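6-aminohexanoate-cyclic-dimer hydrolase (Arthrobacter sp., PDB 3A2Q) hydrolyses one amide bond of the cyclic dimer of 6-aminohexanoate, a nylon-6 by-product, to give the linear dimer. Local coordinates at residues Val4-Gln8 and Leu27-Thr31; Ala60-Gly66 and Ala109-Val113; Tyr102-Met107 and Val228-Pro234; Val158-Pro164 and Leu214-Ser218; Ala223-Asp227 and Arg245-Gln249. The protein carries 1 engineered substitution. All blocks are in the same frame, centred on the assembly; numbering follows the deposited sequence.

Contact 1 (Val4-Gln8 and Leu27-Thr31)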
# COMPACT_ATOMS: atom_id res chain seq x y z
N VAL A 4 -0.51 16.68 23.43
CA VAL A 4 -0.67 15.30 22.87
C VAL A 4 0.43 14.98 21.87
O VAL A 4 0.56 15.65 20.84
CB VAL A 4 -2.03 15.15 22.15
CG1 VAL A 4 -2.17 13.76 21.58
CG2 VAL A 4 -3.17 15.43 23.12
N ASP A 5 1.23 13.97 22.18
CA ASP A 5 2.31 13.55 21.29
C ASP A 5 1.74 12.61 20.25
O ASP A 5 1.44 11.45 20.55
CB ASP A 5 3.42 12.86 22.09
CG ASP A 5 4.53 12.32 21.21
OD1 ASP A 5 4.89 12.99 20.22
OD2 ASP A 5 5.06 11.23 21.51
N LEU A 6 1.58 13.11 19.03
CA LEU A 6 1.03 12.32 17.94
C LEU A 6 2.00 11.31 17.33
O LEU A 6 1.66 10.65 16.35
CB LEU A 6 0.49 13.25 16.84
CG LEU A 6 -0.66 14.19 17.23
CD1 LEU A 6 -1.07 15.02 16.02
CD2 LEU A 6 -1.84 13.39 17.75
N TRP A 7 3.19 11.19 17.89
CA TRP A 7 4.16 10.23 17.36
C TRP A 7 3.94 8.84 17.97
O TRP A 7 4.65 7.89 17.64
CB TRP A 7 5.60 10.69 17.63
CG TRP A 7 6.61 10.01 16.73
CD1 TRP A 7 7.67 9.24 17.12
CD2 TRP A 7 6.63 10.02 15.30
NE1 TRP A 7 8.35 8.78 16.02
CE2 TRP A 7 7.73 9.24 14.89
CE3 TRP A 7 5.82 10.62 14.32
CZ2 TRP A 7 8.05 9.04 13.54
CZ3 TRP A 7 6.13 10.41 12.98
CH2 TRP A 7 7.24 9.63 12.60
N GLN A 8 2.95 8.74 18.84
CA GLN A 8 2.61 7.47 19.48
C GLN A 8 1.83 6.65 18.44
O GLN A 8 1.11 7.24 17.63
CB GLN A 8 1.71 7.72 20.70
CG GLN A 8 2.27 8.73 21.69
CD GLN A 8 3.19 8.10 22.72
OE1 GLN A 8 2.74 7.41 23.63
NE2 GLN A 8 4.49 8.32 22.56
N LEU A 27 -7.53 14.43 21.55
CA LEU A 27 -6.77 13.69 20.54
C LEU A 27 -7.20 14.09 19.14
O LEU A 27 -6.37 14.41 18.29
CB LEU A 27 -6.96 12.19 20.73
CG LEU A 27 -6.24 11.27 19.74
CD1 LEU A 27 -4.74 11.50 19.81
CD2 LEU A 27 -6.56 9.82 20.06
N LEU A 28 -8.51 14.09 18.90
CA LEU A 28 -9.06 14.44 17.60
C LEU A 28 -8.73 15.87 17.20
O LEU A 28 -8.27 16.12 16.09
CB LEU A 28 -10.58 14.26 17.60
CG LEU A 28 -11.24 13.80 16.29
CD1 LEU A 28 -12.75 13.97 16.41
CD2 LEU A 28 -10.73 14.60 15.10
N GLU A 29 -8.99 16.82 18.11
CA GLU A 29 -8.71 18.22 17.83
C GLU A 29 -7.22 18.49 17.71
O GLU A 29 -6.79 19.33 16.92
CB GLU A 29 -9.32 19.11 18.91
CG GLU A 29 -10.84 19.10 18.95
CD GLU A 29 -11.45 19.42 17.60
OE1 GLU A 29 -10.90 20.27 16.88
OE2 GLU A 29 -12.50 18.82 17.26
N ALA A 30 -6.42 17.77 18.50
CA ALA A 30 -4.98 17.92 18.45
C ALA A 30 -4.49 17.39 17.10
O ALA A 30 -3.53 17.90 16.52
CB ALA A 30 -4.32 17.14 19.59
N THR A 31 -5.17 16.36 16.60
CA THR A 31 -4.82 15.75 15.32
C THR A 31 -5.25 16.65 14.16
O THR A 31 -4.50 16.84 13.20
CB THR A 31 -5.48 14.36 15.17
OG1 THR A 31 -5.02 13.50 16.23
CG2 THR A 31 -5.12 13.74 13.83

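Contact 2 (Ala60-Gly66 and Ala109-Val113)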
# COMPACT_ATOMS: atom_id res chain seq x y z
N ALA A 60 -17.92 6.62 18.85
CA ALA A 60 -16.91 5.57 18.77
C ALA A 60 -16.81 4.67 19.99
O ALA A 60 -16.93 5.13 21.12
CB ALA A 60 -15.54 6.18 18.47
N SER A 61 -16.59 3.38 19.76
CA SER A 61 -16.45 2.39 20.82
C SER A 61 -15.68 1.17 20.32
O SER A 61 -15.88 0.71 19.20
CB SER A 61 -17.83 1.95 21.32
OG SER A 61 -18.57 1.32 20.29
N GLY A 62 -14.79 0.65 21.17
CA GLY A 62 -14.00 -0.51 20.79
C GLY A 62 -12.54 -0.38 21.22
O GLY A 62 -12.19 0.56 21.93
N PRO A 63 -11.67 -1.32 20.79
CA PRO A 63 -10.25 -1.31 21.14
C PRO A 63 -9.47 -0.08 20.65
O PRO A 63 -8.34 0.15 21.09
CB PRO A 63 -9.73 -2.61 20.52
CG PRO A 63 -10.69 -2.86 19.38
CD PRO A 63 -12.01 -2.50 19.98
N PHE A 64 -10.05 0.68 19.73
CA PHE A 64 -9.40 1.88 19.20
C PHE A 64 -10.35 3.07 19.18
O PHE A 64 -10.23 3.95 18.33
CB PHE A 64 -8.87 1.60 17.79
CG PHE A 64 -7.73 0.63 17.75
CD1 PHE A 64 -6.43 1.06 18.04
CD2 PHE A 64 -7.95 -0.72 17.48
CE1 PHE A 64 -5.37 0.16 18.05
CE2 PHE A 64 -6.89 -1.62 17.49
CZ PHE A 64 -5.60 -1.19 17.78
N ALA A 65 -11.30 3.09 20.11
CA ALA A 65 -12.27 4.18 20.18
C ALA A 65 -11.58 5.55 20.20
O ALA A 65 -10.75 5.82 21.07
CB ALA A 65 -13.15 4.02 21.40
N GLY A 66 -11.93 6.40 19.24
CA GLY A 66 -11.37 7.74 19.18
C GLY A 66 -10.12 7.92 18.33
O GLY A 66 -9.72 9.06 18.06
N ALA A 109 -16.61 0.31 13.51
CA ALA A 109 -17.09 -0.57 14.57
C ALA A 109 -15.99 -0.83 15.59
O ALA A 109 -16.26 -1.11 16.76
CB ALA A 109 -17.57 -1.90 13.97
N ALA A 110 -14.74 -0.72 15.14
CA ALA A 110 -13.59 -0.94 16.00
C ALA A 110 -13.29 0.28 16.87
O ALA A 110 -12.55 0.18 17.84
CB ALA A 110 -12.37 -1.28 15.16
N GLY A 111 -13.85 1.43 16.51
CA GLY A 111 -13.62 2.63 17.30
C GLY A 111 -12.82 3.71 16.59
O GLY A 111 -12.62 4.79 17.14
N PHE A 112 -12.35 3.42 15.38
CA PHE A 112 -11.57 4.38 14.60
C PHE A 112 -12.50 5.46 14.05
O PHE A 112 -13.68 5.21 13.82
CB PHE A 112 -10.88 3.67 13.43
CG PHE A 112 -9.69 2.83 13.83
CD1 PHE A 112 -8.48 3.43 14.17
CD2 PHE A 112 -9.77 1.44 13.86
CE1 PHE A 112 -7.37 2.66 14.53
CE2 PHE A 112 -8.67 0.66 14.22
CZ PHE A 112 -7.47 1.27 14.55
N VAL A 113 -11.97 6.66 13.84
CA VAL A 113 -12.79 7.75 13.29
C VAL A 113 -12.21 8.17 11.94
O VAL A 113 -11.01 8.42 11.82
CB VAL A 113 -12.86 8.98 14.26
CG1 VAL A 113 -13.28 8.51 15.65
CG2 VAL A 113 -11.53 9.70 14.33

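Contact 3 (Tyr102-Met107 and Val228-Pro234)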
# COMPACT_ATOMS: atom_id res chain seq x y z
N TYR A 102 -17.03 -2.35 3.12
CA TYR A 102 -16.92 -3.19 4.30
C TYR A 102 -15.74 -2.75 5.17
O TYR A 102 -15.84 -2.72 6.39
CB TYR A 102 -16.74 -4.66 3.90
CG TYR A 102 -17.96 -5.30 3.28
CD1 TYR A 102 -17.84 -6.14 2.17
CD2 TYR A 102 -19.24 -5.09 3.82
CE1 TYR A 102 -18.96 -6.75 1.61
CE2 TYR A 102 -20.36 -5.72 3.26
CZ TYR A 102 -20.21 -6.55 2.15
OH TYR A 102 -21.30 -7.19 1.61
N PHE A 103 -14.63 -2.40 4.53
CA PHE A 103 -13.43 -1.96 5.24
C PHE A 103 -13.79 -0.79 6.16
O PHE A 103 -13.43 -0.78 7.33
CB PHE A 103 -12.35 -1.50 4.25
CG PHE A 103 -11.03 -1.16 4.91
CD1 PHE A 103 -10.03 -2.12 5.04
CD2 PHE A 103 -10.79 0.12 5.40
CE1 PHE A 103 -8.81 -1.81 5.65
CE2 PHE A 103 -9.58 0.44 6.02
CZ PHE A 103 -8.59 -0.52 6.14
N VAL A 104 -14.48 0.20 5.60
CA VAL A 104 -14.87 1.39 6.36
C VAL A 104 -15.79 1.05 7.53
O VAL A 104 -15.62 1.59 8.62
CB VAL A 104 -15.56 2.43 5.44
CG1 VAL A 104 -16.12 3.57 6.27
CG2 VAL A 104 -14.56 2.96 4.43
N GLN A 105 -16.74 0.15 7.32
CA GLN A 105 -17.66 -0.24 8.40
C GLN A 105 -16.91 -0.93 9.52
O GLN A 105 -17.16 -0.67 10.70
CB GLN A 105 -18.74 -1.17 7.87
CG GLN A 105 -19.57 -0.58 6.74
CD GLN A 105 -20.70 -1.51 6.32
OE1 GLN A 105 -20.50 -2.71 6.16
NE2 GLN A 105 -21.89 -0.95 6.14
N ARG A 106 -15.99 -1.82 9.16
CA ARG A 106 -15.19 -2.56 10.13
C ARG A 106 -14.35 -1.63 11.00
O ARG A 106 -14.23 -1.85 12.21
CB ARG A 106 -14.27 -3.56 9.41
CG ARG A 106 -14.95 -4.83 8.90
CD ARG A 106 -15.54 -5.65 10.05
NE ARG A 106 -15.91 -7.00 9.65
CZ ARG A 106 -15.04 -7.98 9.43
NH1 ARG A 106 -13.74 -7.77 9.58
NH2 ARG A 106 -15.47 -9.18 9.05
N MET A 107 -13.75 -0.61 10.39
CA MET A 107 -12.92 0.34 11.13
C MET A 107 -13.74 1.15 12.14
O MET A 107 -13.32 1.35 13.28
CB MET A 107 -12.23 1.30 10.15
CG MET A 107 -11.11 0.66 9.33
SD MET A 107 -9.71 0.13 10.33
CE MET A 107 -8.80 1.69 10.48
N VAL A 228 -9.09 -6.40 12.75
CA VAL A 228 -10.26 -5.56 12.54
C VAL A 228 -10.91 -5.69 11.16
O VAL A 228 -12.13 -5.84 11.06
CB VAL A 228 -9.91 -4.06 12.76
CG1 VAL A 228 -11.12 -3.19 12.48
CG2 VAL A 228 -9.41 -3.84 14.18
N VAL A 229 -10.09 -5.67 10.10
CA VAL A 229 -10.64 -5.70 8.75
C VAL A 229 -10.56 -6.99 7.94
O VAL A 229 -10.97 -7.00 6.78
CB VAL A 229 -10.00 -4.58 7.89
CG1 VAL A 229 -10.18 -3.23 8.57
CG2 VAL A 229 -8.51 -4.87 7.67
N SER A 230 -10.06 -8.07 8.52
CA SER A 230 -9.95 -9.32 7.79
C SER A 230 -11.20 -10.21 7.81
O SER A 230 -12.13 -9.97 8.58
CB SER A 230 -8.75 -10.12 8.32
OG SER A 230 -7.54 -9.41 8.10
N GLY A 231 -11.21 -11.22 6.96
CA GLY A 231 -12.34 -12.14 6.91
C GLY A 231 -13.15 -12.13 5.63
O GLY A 231 -13.25 -11.10 4.95
N HIS A 232 -13.73 -13.28 5.29
CA HIS A 232 -14.54 -13.41 4.08
C HIS A 232 -15.88 -12.69 4.20
O HIS A 232 -16.62 -12.88 5.17
CB HIS A 232 -14.81 -14.88 3.77
CG HIS A 232 -15.63 -15.10 2.54
ND1 HIS A 232 -15.13 -14.90 1.27
CD2 HIS A 232 -16.93 -15.44 2.38
CE1 HIS A 232 -16.09 -15.12 0.38
NE2 HIS A 232 -17.19 -15.45 1.04
N ARG A 233 -16.21 -11.87 3.19
CA ARG A 233 -17.48 -11.15 3.17
C ARG A 233 -18.23 -11.62 1.92
O ARG A 233 -17.62 -12.15 0.99
CB ARG A 233 -17.26 -9.63 3.10
CG ARG A 233 -16.40 -9.03 4.21
CD ARG A 233 -16.85 -9.44 5.61
NE ARG A 233 -18.20 -9.01 5.95
CZ ARG A 233 -18.53 -7.79 6.36
NH1 ARG A 233 -17.61 -6.85 6.49
NH2 ARG A 233 -19.80 -7.51 6.66
N PRO A 234 -19.55 -11.42 1.89
CA PRO A 234 -20.35 -11.84 0.73
C PRO A 234 -19.85 -11.31 -0.61
O PRO A 234 -19.67 -10.11 -0.80
CB PRO A 234 -21.75 -11.30 1.07
CG PRO A 234 -21.76 -11.29 2.57
CD PRO A 234 -20.39 -10.78 2.92
O HOH W 1 -18.89 -4.64 7.80

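Contact 4 (Val158-Pro164 and Leu214-Ser218)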
# COMPACT_ATOMS: atom_id res chain seq x y z
N VAL A 158 0.85 9.11 7.28
CA VAL A 158 1.32 8.39 8.46
C VAL A 158 2.74 8.80 8.84
O VAL A 158 3.07 8.91 10.02
CB VAL A 158 1.26 6.86 8.23
CG1 VAL A 158 1.84 6.12 9.44
CG2 VAL A 158 -0.19 6.43 8.00
N ALA A 159 3.57 9.06 7.84
CA ALA A 159 4.95 9.46 8.09
C ALA A 159 5.00 10.83 8.78
O ALA A 159 5.92 11.12 9.54
CB ALA A 159 5.72 9.50 6.78
N ALA A 160 4.00 11.67 8.50
CA ALA A 160 3.92 13.01 9.08
C ALA A 160 3.00 13.08 10.29
O ALA A 160 2.65 14.16 10.75
CB ALA A 160 3.46 14.00 8.02
N ALA A 161 2.59 11.92 10.78
CA ALA A 161 1.72 11.82 11.95
C ALA A 161 0.34 12.47 11.80
O ALA A 161 -0.24 12.93 12.79
CB ALA A 161 2.43 12.39 13.17
N LEU A 162 -0.19 12.52 10.58
CA LEU A 162 -1.52 13.09 10.39
C LEU A 162 -2.54 12.07 10.89
O LEU A 162 -3.71 12.38 11.08
CB LEU A 162 -1.76 13.41 8.91
CG LEU A 162 -0.67 14.21 8.19
CD1 LEU A 162 -1.18 14.64 6.83
CD2 LEU A 162 -0.28 15.43 9.02
N SER A 163 -2.05 10.85 11.12
CA SER A 163 -2.83 9.73 11.64
C SER A 163 -1.85 8.61 11.94
O SER A 163 -0.81 8.50 11.28
CB SER A 163 -3.86 9.26 10.61
OG SER A 163 -4.96 10.14 10.54
N PRO A 164 -2.14 7.77 12.94
CA PRO A 164 -1.23 6.67 13.28
C PRO A 164 -1.32 5.48 12.33
O PRO A 164 -0.41 4.66 12.25
CB PRO A 164 -1.64 6.31 14.71
CG PRO A 164 -3.10 6.64 14.73
CD PRO A 164 -3.19 7.93 13.97
N LEU A 214 -2.44 -2.09 4.50
CA LEU A 214 -2.40 -1.29 5.73
C LEU A 214 -1.09 -0.55 5.97
O LEU A 214 -0.01 -1.06 5.66
CB LEU A 214 -2.67 -2.22 6.91
CG LEU A 214 -3.91 -3.10 6.78
CD1 LEU A 214 -3.86 -4.22 7.81
CD2 LEU A 214 -5.16 -2.25 6.93
N PHE A 215 -1.22 0.63 6.57
CA PHE A 215 -0.09 1.51 6.91
C PHE A 215 -0.09 1.76 8.42
O PHE A 215 -1.14 1.97 9.01
CB PHE A 215 -0.23 2.87 6.23
CG PHE A 215 0.12 2.88 4.78
CD1 PHE A 215 1.45 2.85 4.38
CD2 PHE A 215 -0.88 2.97 3.82
CE1 PHE A 215 1.79 2.90 3.02
CE2 PHE A 215 -0.56 3.02 2.46
CZ PHE A 215 0.78 2.98 2.06
N ALA A 216 1.10 1.77 9.02
CA ALA A 216 1.27 2.05 10.44
C ALA A 216 2.76 2.30 10.74
O ALA A 216 3.60 2.17 9.85
CB ALA A 216 0.76 0.87 11.28
N ARG A 217 3.07 2.66 11.98
CA ARG A 217 4.46 2.89 12.34
C ARG A 217 4.99 1.81 13.29
O ARG A 217 6.16 1.84 13.69
CB ARG A 217 4.64 4.29 12.96
CG ARG A 217 4.43 5.44 11.97
CD ARG A 217 4.94 6.75 12.54
NE ARG A 217 4.27 7.09 13.79
CZ ARG A 217 3.07 7.67 13.87
NH1 ARG A 217 2.39 7.98 12.78
NH2 ARG A 217 2.54 7.90 15.06
N SER A 218 4.14 0.86 13.65
CA SER A 218 4.56 -0.23 14.52
C SER A 218 3.98 -1.54 14.01
O SER A 218 2.94 -1.57 13.36
CB SER A 218 4.09 -0.00 15.96
OG SER A 218 2.68 -0.12 16.06
O HOH W 2 1.32 3.61 14.03

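Contact 5 (Ala223-Asp227 and Arg245-Gln249)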
# COMPACT_ATOMS: atom_id res chain seq x y z
N ALA A 223 -0.83 -5.74 13.16
CA ALA A 223 -1.49 -6.95 13.64
C ALA A 223 -2.91 -6.65 14.12
O ALA A 223 -3.85 -7.37 13.81
CB ALA A 223 -0.68 -7.57 14.77
N ALA A 224 -3.07 -5.56 14.87
CA ALA A 224 -4.38 -5.18 15.37
C ALA A 224 -5.34 -4.80 14.24
O ALA A 224 -6.53 -5.13 14.28
CB ALA A 224 -4.25 -4.02 16.36
N LEU A 225 -4.82 -4.12 13.23
CA LEU A 225 -5.64 -3.72 12.08
C LEU A 225 -6.16 -4.93 11.32
O LEU A 225 -7.30 -4.94 10.86
CB LEU A 225 -4.81 -2.84 11.14
CG LEU A 225 -4.51 -1.45 11.70
CD1 LEU A 225 -3.41 -0.78 10.88
CD2 LEU A 225 -5.78 -0.62 11.70
N LEU A 226 -5.32 -5.95 11.18
CA LEU A 226 -5.71 -7.17 10.49
C LEU A 226 -6.87 -7.83 11.22
O LEU A 226 -7.79 -8.35 10.58
CB LEU A 226 -4.54 -8.15 10.42
CG LEU A 226 -3.52 -7.91 9.31
CD1 LEU A 226 -2.35 -8.85 9.46
CD2 LEU A 226 -4.21 -8.10 7.97
N ASP A 227 -6.83 -7.82 12.54
CA ASP A 227 -7.90 -8.42 13.33
C ASP A 227 -9.20 -7.67 13.12
O ASP A 227 -10.29 -8.22 13.29
CB ASP A 227 -7.55 -8.43 14.81
CG ASP A 227 -6.38 -9.34 15.13
OD1 ASP A 227 -6.17 -10.33 14.39
OD2 ASP A 227 -5.67 -9.08 16.13
N ARG A 245 -5.33 -17.93 15.94
CA ARG A 245 -5.39 -16.94 17.00
C ARG A 245 -5.38 -15.54 16.39
O ARG A 245 -4.93 -15.34 15.27
CB ARG A 245 -4.15 -17.10 17.88
CG ARG A 245 -4.36 -16.88 19.35
CD ARG A 245 -3.01 -16.81 20.05
NE ARG A 245 -2.05 -17.78 19.53
CZ ARG A 245 -2.17 -19.10 19.65
NH1 ARG A 245 -3.21 -19.63 20.28
NH2 ARG A 245 -1.24 -19.90 19.14
N PRO A 246 -5.89 -14.54 17.13
CA PRO A 246 -5.89 -13.18 16.57
C PRO A 246 -4.43 -12.75 16.40
O PRO A 246 -3.57 -13.13 17.19
CB PRO A 246 -6.63 -12.36 17.63
CG PRO A 246 -7.52 -13.38 18.29
CD PRO A 246 -6.63 -14.58 18.41
N TYR A 247 -4.15 -11.96 15.37
CA TYR A 247 -2.79 -11.52 15.13
C TYR A 247 -2.17 -10.70 16.26
O TYR A 247 -0.97 -10.80 16.51
CB TYR A 247 -2.73 -10.75 13.81
CG TYR A 247 -3.01 -11.63 12.63
CD1 TYR A 247 -2.09 -12.61 12.24
CD2 TYR A 247 -4.20 -11.54 11.93
CE1 TYR A 247 -2.36 -13.47 11.18
CE2 TYR A 247 -4.49 -12.39 10.87
CZ TYR A 247 -3.56 -13.36 10.50
OH TYR A 247 -3.82 -14.20 9.45
N ALA A 248 -2.97 -9.90 16.94
CA ALA A 248 -2.45 -9.10 18.04
C ALA A 248 -1.89 -9.99 19.15
O ALA A 248 -1.05 -9.55 19.94
CB ALA A 248 -3.55 -8.20 18.60
N GLN A 249 -2.34 -11.24 19.19
CA GLN A 249 -1.87 -12.19 20.19
C GLN A 249 -0.66 -13.01 19.73
O GLN A 249 0.26 -13.24 20.51
CB GLN A 249 -3.00 -13.16 20.56
CG GLN A 249 -4.16 -12.54 21.33
CD GLN A 249 -5.26 -13.54 21.62
OE1 GLN A 249 -5.00 -14.66 22.08
NE2 GLN A 249 -6.51 -13.14 21.37

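Contact 1 (Val4-Gln8 and Leu27-Thr31)
With CG turned away from its carbonyl carbon (chi1 -62°) and the chain running on extended (chi2 -179°), Leu6 sends both methyls onto the helical turn Leu27-Thr31, while Leu27, whose CG lies opposite its own backbone N (chi1 179°), brings CD1 out to meet it. The two leucines touch through Leu6 CD2 and Leu27 CD1 at 4.0 Å. The same Leu27 CD1 also receives Val4 CG1, 3.9 Å away, the two side chains crossing at about a right angle, and Val4 CB rests on Ala30 CB at 4.0 Å. The other Leu6 branch, CD1, sits 3.8 Å from Ala30 O and reaches the backbone of Thr31. Leu6 CD2 comes 3.5 Å from Thr31 OG1, a hydroxyl already engaged inside its own helix: Thr31 OG1 donates to Leu27 O at 2.6 Å from above the carbonyl plane, and Thr31 N reaches the same oxygen at 2.8 Å from the other face. The polar atom beneath the leucine is therefore paired, and the contact itself is apolar. An alanine at Leu6 is likely to take the cover from Thr31 OG1 and leave Leu27 CD1 with Val4 alone of the loop against it, opening a gap between loop and helix. Asp5 faces the other way and holds the type I turn Asp5-Gln8 through weak bonds from Trp7 N and Gln8 NE2. The arrangement is that of an N-terminal segment laid against a helix, joining the loop before helix 10-19 to helix 24-42 at the edge of the amidase fold.

Contact 2 (Ala60-Gly66 and Ala109-Val113)
Gly66 N donates to Gly111 O at 2.7 Å, the shorter of two backbone bonds that tie the loop Ala60-Gly66 to the end of helix 102-110. The second, fairly straight, runs from Phe64 N to Ala110 O at 3.2 Å. Both carbonyls also receive CA-H...O contacts, Gly62 CA on Ala110 O and Ala65 CA on Gly111 O, the latter at 3.1 Å, so each oxygen is gripped by an amide and a carbon donor. The backbones come this close, with Ala65 CA and Gly111 CA 3.5 Å apart, because Gly111 has no side chain: a CB there would collide with Ala65 N. Its positive phi also makes it the turning residue of a Schellman motif that ends the helix. Gly62, within the type I turn Gly62-Ala65, meets the same limit, since a CB on it would run into Ala110 O. Phe64 and Phe112 both hold CG anti to the carbonyl carbon (chi1 -69° and -74°), which sends their rings off the same way, near-parallel (14°) but displaced, with little of one lying over the other. Phe112 CZ lies 3.3 Å from Phe64 CG, and Phe64 CB stands over the face of the Phe112 ring in a CH-pi contact, 3.6 Å from its centroid. Helix 10-19 packs on Phe64, and helix 219-229 meets Phe64, Ala110 and Phe112. Val113, touching Gly66 CA through CG1, begins strand 113-118 and pairs by backbone bonds with Val67 and with Tyr69 of strand 68-72, its parallel neighbour in the sheet.

Contact 3 (Tyr102-Met107 and Val228-Pro234)
The backbones approach at Arg106 and Val229, whose CA atoms are 5.7 Å apart, and diverge to 8.1 Å between the CA atoms of Tyr102 and Arg233 as the chain after helix 219-229 runs past helix 102-110. Arg106 bends at chi2 (-62°), which takes its guanidinium to the end of the other helix. There NH1 divides itself between Val228 O and Ser230 O, both at 2.9 Å. Ser230 O lies in the guanidinium plane and Val228 O somewhat out of it; NH2 adds a weak bond to Ser230 O. A charged side chain thus binds carbonyls at a helix C-terminus, the end where the helix dipole would favour a cation. This joins two helices on the same side of the amidase sheet, with Met107 and Val104 resting on strand 68-72. Deeper in, Val229 CG1 lies over the face of the Phe103 ring, 3.9 Å from its centroid, and touches Met107 SD at 3.8 Å. Toward the surface, Arg233 folds back through chi2 and chi3 over the Tyr102 ring in a cation-pi contact, its CZ 4.1 Å from the ring centroid and the two planes 35° apart. Arg106 NE and Arg233 NH1 are like charges only 3.6 Å apart, a closeness that the carbonyls on one side and the ring on the other would offset in part. A water accepts from Arg233 NH1 and donates to Gln105 OE1.

Contact 4 (Val158-Pro164 and Leu214-Ser218)
Arg217 and Val158 run alongside each other head to tail, with Arg217 CG 3.7 Å from Val158 CG1. Beyond this point the arginine bends at chi3 (-59°) and turns its guanidinium to the end of helix 152-159. NH1 donates to Val158 O at 3.0 Å, lying in the carbonyl plane on a lone pair, although the angle at the hydrogen is only 136° and the oxygen is tilted from the guanidinium plane. Val158 O accepts from Ala161 N as well, so the arginine joins a helix-ending bond already in place. The other Val158 branch, CG2, meets Phe215 CB at 4.0 Å, the two side chains lying aslant, and the phenylalanine ring leads off toward Pro178 and Ala179 of helix 176-182. Next along the chain, Pro164 O takes a CA-H...O contact from Ala216 CA at 3.6 Å; a water bridges it to Arg217 N, donating to the carbonyl and accepting from the amide. Outside the two segments, Trp7 makes a cation-pi contact with Arg217. Ala161, with positive phi, is the C-prime residue of a Schellman motif, its Val158 carbonyl also bound by an arginine from the end of strand 211-216, antiparallel neighbour of strand 165-170 in the amidase sheet.

Contact 5 (Ala223-Asp227 and Arg245-Gln249)
Both carboxylate oxygens of Asp227 take backbone N-H groups from the first turn of helix 247-250. Tyr247 N donates to Asp227 OD1 at 2.8 Å and Ala248 N to Asp227 OD2 at 2.9 Å, the second straighter (159° at the hydrogen). With CG anti to the carbonyl carbon (chi1 -67°), the carboxylate straddles the two amides, each oxygen using its syn lone pair. The methyl Ala248 CB packs against Asp227 OD2 at 3.4 Å. Beside this fork the contacts are apolar: Leu226 CB meets Tyr247 CD2 at 3.7 Å. The tyrosine ring, with Leu226 CD1 over one face, lies 12° from the carboxylate plane. One turn back, Ala223 CB touches Tyr247 CB at 3.9 Å, consistent with the close approach of the helices there, Ala223 CA and Tyr247 CA being 5.0 Å apart. Farther out, Leu464 of helix 460-473 packs on Ala223, Leu226 and Tyr247. An asparagine in place of Asp227, lacking the charge and one acceptor oxygen, would probably leave one of the two amides without its mate. Pro246, at the N-cap, has no side-chain acceptor to offer; the carboxylate supplies one from another helix, and its negative charge probably suits the N-H groups starting this short helix.

Helix 219-229 links contacts 2, 3 and 5: contact 3 uses its C-terminal end, contact 5 its middle, and contact 2 packs on it through Phe64 CZ, 3.4 Å from Ala224 CB. Contacts 2 and 3 also share helix 102-110, their centres 14 Å apart. One segment of contact 4 lies on the strand leading into helix 219-229, and Leu214 CD1 is 3.7 Å from Leu225 CB of contact 5. Contact 1 joins contact 4 where Gln8 O lies 3.0 Å from Arg217 NH2. In contact 4 the Phe215 side chain is about 7 Å from those of Lys72 and Ala174, both placed in the catalytic site by similarity, Ala174 being the engineered residue at the acyl-ester position, and about 10 Å from bound 6-aminohexanoic acid.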